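Local coordinates for hypothetical protein AQ_1354 (Aquifex aeolicus, PDB 1OZ9) that probably acts as a single-strand-specific, zinc-dependent endoribonuclease of the YbeY family in 16S rRNA 3'-end maturation and ribosome quality control, at residues N9-K14 against K27-A32; L31-S34 against N40-L43; S34-N39 against N140-K145. All coordinates share one frame; numbering follows the deposited sequence.

Overall arrangement
All three contacts use helix 22-35, which is met in turn by the sheet and by the C-terminal helix. Contact 1 sets the middle of this helix against the edge strand 10-15; contact 2, centred about 6 Å away, sets its next residues against the neighbouring parallel strand 41-48. Contact 3 follows along the chain, where the helix ends and residues 36-39 lead back toward the sheet, and joins that end to helix 129-147; its centre is about 9 Å from that of contact 2 and 12 Å from that of contact 1. Together they tie the beta-alpha-beta unit to the last helix, beside helix 105-120, which carries two predicted zinc ligands, His115 and His119.

Contact 1 of 3, residues N9-K14 against K27-A32; sequences NRVLVK and KWAELA
Val11, on edge strand 10-15, drops its side chain onto helix 22-35 between Ala29 and Glu30. Its CB already lies 4.0 Å from CG of Glu30, and from there the two methyls divide the work. CG1, anti to the backbone N (chi1 173°), reaches the CB of Ala29 at 3.7 Å, a plain methyl-to-methyl contact. CG2, on the branch beside the backbone N, meets CG of Glu30, also at 3.7 Å. Here the acid offers its aliphatic part: the chain is extended beyond CG and runs across the valine at a slant, so methylene rather than carboxylate packs on the strand. The carboxylate instead comes close to that of Glu26, a like-charge neighbour that would probably raise the affinity of one of the pair for a proton. Just before the strand, a water links the segments, accepting from ND2 of Asn9 at 2.8 Å and donating to the backbone O of Glu30 at 2.9 Å. The same amide is held on both its ends, ND2 also giving to the backbone O of Leu38 and OD1 accepting from the backbone N of Val41. Within the beta-alpha-beta unit, strand 10-15 pairs in parallel with strand 41-48, Val11 also touches Leu33 of the helix, and the helix is flanked by helices 105-120 and 129-147.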
loop_
_atom_site.group_PDB
_atom_site.type_symbol
_atom_site.label_atom_id
_atom_site.label_comp_id
_atom_site.label_asym_id
_atom_site.label_seq_id
_atom_site.Cartn_x
_atom_site.Cartn_y
_atom_site.Cartn_z
ATOM N N ASN A 9 -12.431 3.530 -10.238
ATOM C CA ASN A 9 -12.158 3.662 -8.808
ATOM C C ASN A 9 -11.598 5.040 -8.538
ATOM O O ASN A 9 -11.175 5.745 -9.451
ATOM C CB ASN A 9 -11.160 2.612 -8.315
ATOM C CG ASN A 9 -11.721 1.244 -8.427
ATOM O OD1 ASN A 9 -12.796 0.940 -7.861
ATOM N ND2 ASN A 9 -11.059 0.413 -9.209
ATOM N N ARG A 10 -11.606 5.449 -7.287
ATOM C CA ARG A 10 -11.118 6.801 -7.003
ATOM C C ARG A 10 -9.882 6.638 -6.197
ATOM O O ARG A 10 -9.949 6.198 -5.039
ATOM C CB ARG A 10 -12.160 7.576 -6.192
ATOM C CG ARG A 10 -11.696 9.014 -5.853
ATOM C CD ARG A 10 -12.825 9.825 -5.368
ATOM N NE ARG A 10 -12.631 11.248 -5.130
ATOM C CZ ARG A 10 -13.322 11.870 -4.165
ATOM N NH1 ARG A 10 -14.104 11.144 -3.362
ATOM N NH2 ARG A 10 -13.201 13.162 -3.958
ATOM N N VAL A 11 -8.735 6.889 -6.820
ATOM C CA VAL A 11 -7.469 6.778 -6.118
ATOM C C VAL A 11 -7.000 8.186 -5.765
ATOM O O VAL A 11 -6.874 9.042 -6.653
ATOM C CB VAL A 11 -6.434 6.021 -6.972
ATOM C CG1 VAL A 11 -5.067 6.045 -6.316
ATOM C CG2 VAL A 11 -6.875 4.542 -7.069
ATOM N N LEU A 12 -6.803 8.443 -4.478
ATOM C CA LEU A 12 -6.382 9.756 -3.983
ATOM C C LEU A 12 -4.955 9.674 -3.480
ATOM O O LEU A 12 -4.689 9.057 -2.446
ATOM C CB LEU A 12 -7.287 10.194 -2.834
ATOM C CG LEU A 12 -8.743 10.198 -3.329
ATOM C CD1 LEU A 12 -9.732 10.509 -2.211
ATOM C CD2 LEU A 12 -8.856 11.224 -4.425
ATOM N N VAL A 13 -4.036 10.315 -4.170
ATOM C CA VAL A 13 -2.648 10.201 -3.765
ATOM C C VAL A 13 -2.210 11.494 -3.124
ATOM O O VAL A 13 -2.428 12.574 -3.703
ATOM C CB VAL A 13 -1.761 9.948 -4.967
ATOM C CG1 VAL A 13 -0.265 9.943 -4.541
ATOM C CG2 VAL A 13 -2.142 8.580 -5.624
ATOM N N LYS A 14 -1.590 11.401 -1.958
ATOM C CA LYS A 14 -1.072 12.606 -1.288
ATOM C C LYS A 14 0.405 12.427 -1.017
ATOM O O LYS A 14 0.797 11.410 -0.438
ATOM C CB LYS A 14 -1.812 12.836 0.020
ATOM C CG LYS A 14 -3.222 13.358 -0.217
ATOM C CD LYS A 14 -3.980 13.642 1.074
ATOM C CE LYS A 14 -4.701 14.987 0.971
ATOM N NZ LYS A 14 -5.731 15.129 2.040
ATOM N N LYS A 27 -1.331 5.469 -11.065
ATOM C CA LYS A 27 -1.453 4.395 -12.048
ATOM C C LYS A 27 -1.235 2.987 -11.435
ATOM O O LYS A 27 -2.061 2.096 -11.679
ATOM C CB LYS A 27 -0.575 4.635 -13.294
ATOM C CG LYS A 27 -0.263 3.365 -14.154
ATOM C CD LYS A 27 0.658 3.668 -15.353
ATOM C CE LYS A 27 1.565 2.467 -15.764
ATOM N NZ LYS A 27 1.221 1.818 -17.088
ATOM N N TRP A 28 -0.165 2.787 -10.655
ATOM C CA TRP A 28 0.073 1.494 -9.998
ATOM C C TRP A 28 -1.125 1.118 -9.131
ATOM O O TRP A 28 -1.601 -0.017 -9.166
ATOM C CB TRP A 28 1.313 1.531 -9.096
ATOM C CG TRP A 28 2.577 1.627 -9.879
ATOM C CD1 TRP A 28 2.817 1.114 -11.108
ATOM C CD2 TRP A 28 3.763 2.287 -9.482
ATOM N NE1 TRP A 28 4.110 1.382 -11.499
ATOM C CE2 TRP A 28 4.703 2.133 -10.525
ATOM C CE3 TRP A 28 4.136 2.999 -8.344
ATOM C CZ2 TRP A 28 5.985 2.671 -10.465
ATOM C CZ3 TRP A 28 5.420 3.519 -8.287
ATOM C CH2 TRP A 28 6.318 3.356 -9.339
ATOM N N ALA A 29 -1.600 2.085 -8.352
ATOM C CA ALA A 29 -2.741 1.841 -7.479
ATOM C C ALA A 29 -4.000 1.488 -8.292
ATOM O O ALA A 29 -4.713 0.526 -7.934
ATOM C CB ALA A 29 -2.988 3.022 -6.563
ATOM N N GLU A 30 -4.268 2.236 -9.366
ATOM C CA GLU A 30 -5.426 1.940 -10.217
ATOM C C GLU A 30 -5.291 0.572 -10.896
ATOM O O GLU A 30 -6.279 -0.200 -10.966
ATOM C CB GLU A 30 -5.657 3.043 -11.266
ATOM C CG GLU A 30 -6.064 4.381 -10.636
ATOM C CD GLU A 30 -6.256 5.476 -11.667
ATOM O OE1 GLU A 30 -5.631 5.382 -12.749
ATOM O OE2 GLU A 30 -7.041 6.418 -11.406
ATOM N N LEU A 31 -4.083 0.243 -11.354
ATOM C CA LEU A 31 -3.879 -1.043 -11.983
ATOM C C LEU A 31 -4.064 -2.182 -10.972
ATOM O O LEU A 31 -4.577 -3.231 -11.322
ATOM C CB LEU A 31 -2.503 -1.159 -12.616
ATOM C CG LEU A 31 -2.305 -0.328 -13.881
ATOM C CD1 LEU A 31 -0.822 -0.356 -14.273
ATOM C CD2 LEU A 31 -3.236 -0.771 -15.044
ATOM N N ALA A 32 -3.586 -1.988 -9.753
ATOM C CA ALA A 32 -3.750 -3.016 -8.703
ATOM C C ALA A 32 -5.243 -3.236 -8.387
ATOM O O ALA A 32 -5.703 -4.379 -8.300
ATOM C CB ALA A 32 -3.015 -2.596 -7.427
HETATM O O HOH W 1 -8.938 0.971 -10.876
#

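Contact 2 of 3, residues L31-S34 against N40-L43; sequences LALS and NVEL
This is a buried, wholly apolar helix-on-sheet contact inside a beta-alpha-beta unit, where the crossover helix 22-35 packs on strand 41-48, the strand it leads into. Leu33 supplies the helix side with one methyl, CD1, which comes between two strand side chains. The closer is Leu43: its CD2 lies 3.9 Å from CD1 of Leu33, and its CB 4.0 Å from the same methyl, the two leucines meeting at a slant. Val41 adds CG2 at 4.2 Å from that CD1. Being two apart on the strand, Val41 and Leu43 both point toward the helix, while Glu42 between them turns away. With CG anti to the backbone N (chi1 169°) and chi2 at 64°, Leu43 sets CD2 beside the Leu33 methyl, while its CG stands farther off than its CB. Around this group, Leu84 of strand 81-90 touches both Leu33 and Val41, and Ile117 and Leu120 of helix 105-120 touch Leu43, whose side chain is about 10 Å from that of the predicted zinc ligand His119. No hydrogen bond or charge crosses between the segments. The contact therefore rests on dispersion and the exclusion of water, which demand close fit but little directionality.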
loop_
_atom_site.group_PDB
_atom_site.type_symbol
_atom_site.label_atom_id
_atom_site.label_comp_id
_atom_site.label_asym_id
_atom_site.label_seq_id
_atom_site.Cartn_x
_atom_site.Cartn_y
_atom_site.Cartn_z
ATOM N N LEU A 31 -4.083 0.243 -11.354
ATOM C CA LEU A 31 -3.879 -1.043 -11.983
ATOM C C LEU A 31 -4.064 -2.182 -10.972
ATOM O O LEU A 31 -4.577 -3.231 -11.322
ATOM C CB LEU A 31 -2.503 -1.159 -12.616
ATOM C CG LEU A 31 -2.305 -0.328 -13.881
ATOM C CD1 LEU A 31 -0.822 -0.356 -14.273
ATOM C CD2 LEU A 31 -3.236 -0.771 -15.044
ATOM N N ALA A 32 -3.586 -1.988 -9.753
ATOM C CA ALA A 32 -3.750 -3.016 -8.703
ATOM C C ALA A 32 -5.243 -3.236 -8.387
ATOM O O ALA A 32 -5.703 -4.379 -8.300
ATOM C CB ALA A 32 -3.015 -2.596 -7.427
ATOM N N LEU A 33 -5.987 -2.141 -8.222
ATOM C CA LEU A 33 -7.417 -2.252 -7.946
ATOM C C LEU A 33 -8.130 -2.963 -9.076
ATOM O O LEU A 33 -8.989 -3.828 -8.826
ATOM C CB LEU A 33 -8.059 -0.881 -7.629
ATOM C CG LEU A 33 -7.614 -0.220 -6.319
ATOM C CD1 LEU A 33 -8.243 1.191 -6.157
ATOM C CD2 LEU A 33 -7.870 -1.060 -5.018
ATOM N N SER A 34 -7.754 -2.644 -10.316
ATOM C CA SER A 34 -8.325 -3.313 -11.474
ATOM C C SER A 34 -7.942 -4.795 -11.552
ATOM O O SER A 34 -8.763 -5.631 -11.929
ATOM C CB SER A 34 -7.975 -2.563 -12.783
ATOM O OG SER A 34 -8.401 -3.299 -13.922
ATOM N N ASN A 40 -15.754 0.970 -8.227
ATOM C CA ASN A 40 -16.394 1.916 -7.339
ATOM C C ASN A 40 -15.920 1.956 -5.892
ATOM O O ASN A 40 -16.756 2.052 -4.983
ATOM C CB ASN A 40 -17.847 1.589 -7.287
ATOM C CG ASN A 40 -18.678 2.659 -7.827
ATOM O OD1 ASN A 40 -18.232 3.461 -8.663
ATOM N ND2 ASN A 40 -19.903 2.723 -7.339
ATOM N N VAL A 41 -14.615 1.870 -5.671
ATOM C CA VAL A 41 -14.096 1.998 -4.340
ATOM C C VAL A 41 -13.153 3.175 -4.294
ATOM O O VAL A 41 -12.676 3.647 -5.333
ATOM C CB VAL A 41 -13.341 0.721 -3.859
ATOM C CG1 VAL A 41 -14.277 -0.514 -3.929
ATOM C CG2 VAL A 41 -12.090 0.511 -4.695
ATOM N N GLU A 42 -12.898 3.659 -3.090
ATOM C CA GLU A 42 -11.966 4.765 -2.880
ATOM C C GLU A 42 -10.744 4.270 -2.130
ATOM O O GLU A 42 -10.867 3.502 -1.174
ATOM C CB GLU A 42 -12.643 5.908 -2.111
ATOM C CG GLU A 42 -11.712 7.101 -1.813
ATOM C CD GLU A 42 -12.416 8.120 -0.937
ATOM O OE1 GLU A 42 -11.959 8.361 0.206
ATOM O OE2 GLU A 42 -13.465 8.646 -1.382
ATOM N N LEU A 43 -9.563 4.679 -2.571
ATOM C CA LEU A 43 -8.329 4.263 -1.918
ATOM C C LEU A 43 -7.470 5.497 -1.789
ATOM O O LEU A 43 -7.308 6.214 -2.779
ATOM C CB LEU A 43 -7.577 3.297 -2.827
ATOM C CG LEU A 43 -6.147 2.959 -2.426
ATOM C CD1 LEU A 43 -6.154 2.221 -1.073
ATOM C CD2 LEU A 43 -5.483 2.099 -3.513
#

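Contact 3 of 3, residues S34-N39 against N140-K145; sequences SALGLN and NYVLSK
Leu36 and Val142 meet with their side chains at about a right angle, CD2 of Leu36 lying 3.7 Å and its CG 3.8 Å from CG2 of Val142. That valine methyl is the one beside the backbone N; the other, CG1, is turned toward Ala32. One turn of helix 129-147 away from Tyr141, Lys145 lays the root of its chain against Ala35: the alanine CB is 3.8 Å from CB of Lys145 and equally near its CG. The lysine then bends at chi2 (-79°), and its amino end departs from residues 34-39. Its CG also sits over the rim of one face of the Tyr141 ring. The ring, brought round by a chi1 of 176°, presents its edge to the backbone of Ala35, with O near the ring plane and 3.6 Å from CE2, a polarised C-H directed at the carbonyl oxygen. On the helix itself, the backbone O of Tyr141 accepts two bonds from the same face of its plane, one from the backbone N of Lys145 and one, at 2.6 Å, from OG of Ser144. Leu36 and Val142 also touch helix 105-120, through Ile117 and Val114 respectively. Helix 22-35 finishes here in a Schellman motif, with Gly37 at positive phi: a helix C-terminus that packs on the C-terminal helix as the chain turns back toward strand 41-48.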
loop_
_atom_site.group_PDB
_atom_site.type_symbol
_atom_site.label_atom_id
_atom_site.label_comp_id
_atom_site.label_asym_id
_atom_site.label_seq_id
_atom_site.Cartn_x
_atom_site.Cartn_y
_atom_site.Cartn_z
ATOM N N SER A 34 -7.754 -2.644 -10.316
ATOM C CA SER A 34 -8.325 -3.313 -11.474
ATOM C C SER A 34 -7.942 -4.795 -11.552
ATOM O O SER A 34 -8.763 -5.631 -11.929
ATOM C CB SER A 34 -7.975 -2.563 -12.783
ATOM O OG SER A 34 -8.401 -3.299 -13.922
ATOM N N ALA A 35 -6.713 -5.142 -11.195
ATOM C CA ALA A 35 -6.301 -6.548 -11.256
ATOM C C ALA A 35 -7.076 -7.304 -10.190
ATOM O O ALA A 35 -7.360 -8.496 -10.325
ATOM C CB ALA A 35 -4.817 -6.675 -11.003
ATOM N N LEU A 36 -7.464 -6.585 -9.144
ATOM C CA LEU A 36 -8.226 -7.200 -8.075
ATOM C C LEU A 36 -9.751 -7.260 -8.365
ATOM O O LEU A 36 -10.520 -7.763 -7.553
ATOM C CB LEU A 36 -7.926 -6.498 -6.761
ATOM C CG LEU A 36 -6.539 -6.772 -6.196
ATOM C CD1 LEU A 36 -6.096 -5.667 -5.214
ATOM C CD2 LEU A 36 -6.488 -8.113 -5.495
ATOM N N GLY A 37 -10.172 -6.708 -9.504
ATOM C CA GLY A 37 -11.573 -6.748 -9.910
ATOM C C GLY A 37 -12.474 -5.786 -9.145
ATOM O O GLY A 37 -13.686 -5.935 -9.176
ATOM N N LEU A 38 -11.894 -4.792 -8.484
ATOM C CA LEU A 38 -12.678 -3.876 -7.660
ATOM C C LEU A 38 -13.216 -2.754 -8.502
ATOM O O LEU A 38 -12.521 -2.279 -9.392
ATOM C CB LEU A 38 -11.814 -3.272 -6.558
ATOM C CG LEU A 38 -11.488 -4.320 -5.482
ATOM C CD1 LEU A 38 -10.337 -3.856 -4.591
ATOM C CD2 LEU A 38 -12.759 -4.519 -4.637
ATOM N N ASN A 39 -14.443 -2.331 -8.206
ATOM C CA ASN A 39 -15.080 -1.252 -8.941
ATOM C C ASN A 39 -15.761 -0.317 -7.943
ATOM O O ASN A 39 -16.303 -0.758 -6.924
ATOM C CB ASN A 39 -16.149 -1.831 -9.909
ATOM C CG ASN A 39 -15.564 -2.797 -10.968
ATOM O OD1 ASN A 39 -15.099 -2.366 -12.041
ATOM N ND2 ASN A 39 -15.641 -4.120 -10.693
ATOM N N ASN A 140 1.533 -11.743 -5.199
ATOM C CA ASN A 140 2.242 -12.195 -6.390
ATOM C C ASN A 140 1.389 -12.034 -7.658
ATOM O O ASN A 140 1.853 -11.496 -8.656
ATOM C CB ASN A 140 2.726 -13.625 -6.197
ATOM C CG ASN A 140 3.978 -13.676 -5.352
ATOM O OD1 ASN A 140 4.548 -12.645 -5.052
ATOM N ND2 ASN A 140 4.411 -14.859 -4.977
ATOM N N TYR A 141 0.127 -12.449 -7.591
ATOM C CA TYR A 141 -0.778 -12.244 -8.729
ATOM C C TYR A 141 -0.850 -10.771 -9.152
ATOM O O TYR A 141 -0.747 -10.459 -10.334
ATOM C CB TYR A 141 -2.177 -12.764 -8.403
ATOM C CG TYR A 141 -3.229 -12.520 -9.484
ATOM C CD1 TYR A 141 -3.342 -13.381 -10.569
ATOM C CD2 TYR A 141 -4.098 -11.432 -9.414
ATOM C CE1 TYR A 141 -4.294 -13.179 -11.552
ATOM C CE2 TYR A 141 -5.073 -11.225 -10.402
ATOM C CZ TYR A 141 -5.157 -12.100 -11.464
ATOM O OH TYR A 141 -6.102 -11.923 -12.464
ATOM N N VAL A 142 -1.038 -9.864 -8.201
ATOM C CA VAL A 142 -1.181 -8.450 -8.541
ATOM C C VAL A 142 0.129 -7.926 -9.141
ATOM O O VAL A 142 0.128 -7.237 -10.173
ATOM C CB VAL A 142 -1.601 -7.628 -7.324
ATOM C CG1 VAL A 142 -1.545 -6.142 -7.643
ATOM C CG2 VAL A 142 -3.020 -8.051 -6.886
ATOM N N LEU A 143 1.244 -8.290 -8.515
ATOM C CA LEU A 143 2.549 -7.893 -9.034
ATOM C C LEU A 143 2.717 -8.375 -10.476
ATOM O O LEU A 143 3.201 -7.631 -11.327
ATOM C CB LEU A 143 3.681 -8.437 -8.160
ATOM C CG LEU A 143 3.819 -7.761 -6.787
ATOM C CD1 LEU A 143 4.736 -8.598 -5.854
ATOM C CD2 LEU A 143 4.338 -6.348 -6.940
ATOM N N SER A 144 2.308 -9.611 -10.756
ATOM C CA SER A 144 2.436 -10.132 -12.104
ATOM C C SER A 144 1.608 -9.300 -13.098
ATOM O O SER A 144 1.986 -9.140 -14.264
ATOM C CB SER A 144 2.046 -11.612 -12.162
ATOM O OG SER A 144 0.641 -11.769 -12.107
ATOM N N LYS A 145 0.490 -8.761 -12.627
ATOM C CA LYS A 145 -0.373 -7.961 -13.486
ATOM C C LYS A 145 0.193 -6.565 -13.732
ATOM O O LYS A 145 -0.141 -5.923 -14.740
ATOM C CB LYS A 145 -1.777 -7.851 -12.881
ATOM C CG LYS A 145 -2.558 -9.144 -12.896
ATOM C CD LYS A 145 -3.165 -9.419 -14.271
ATOM C CE LYS A 145 -3.307 -10.903 -14.498
ATOM N NZ LYS A 145 -3.926 -11.241 -15.828
#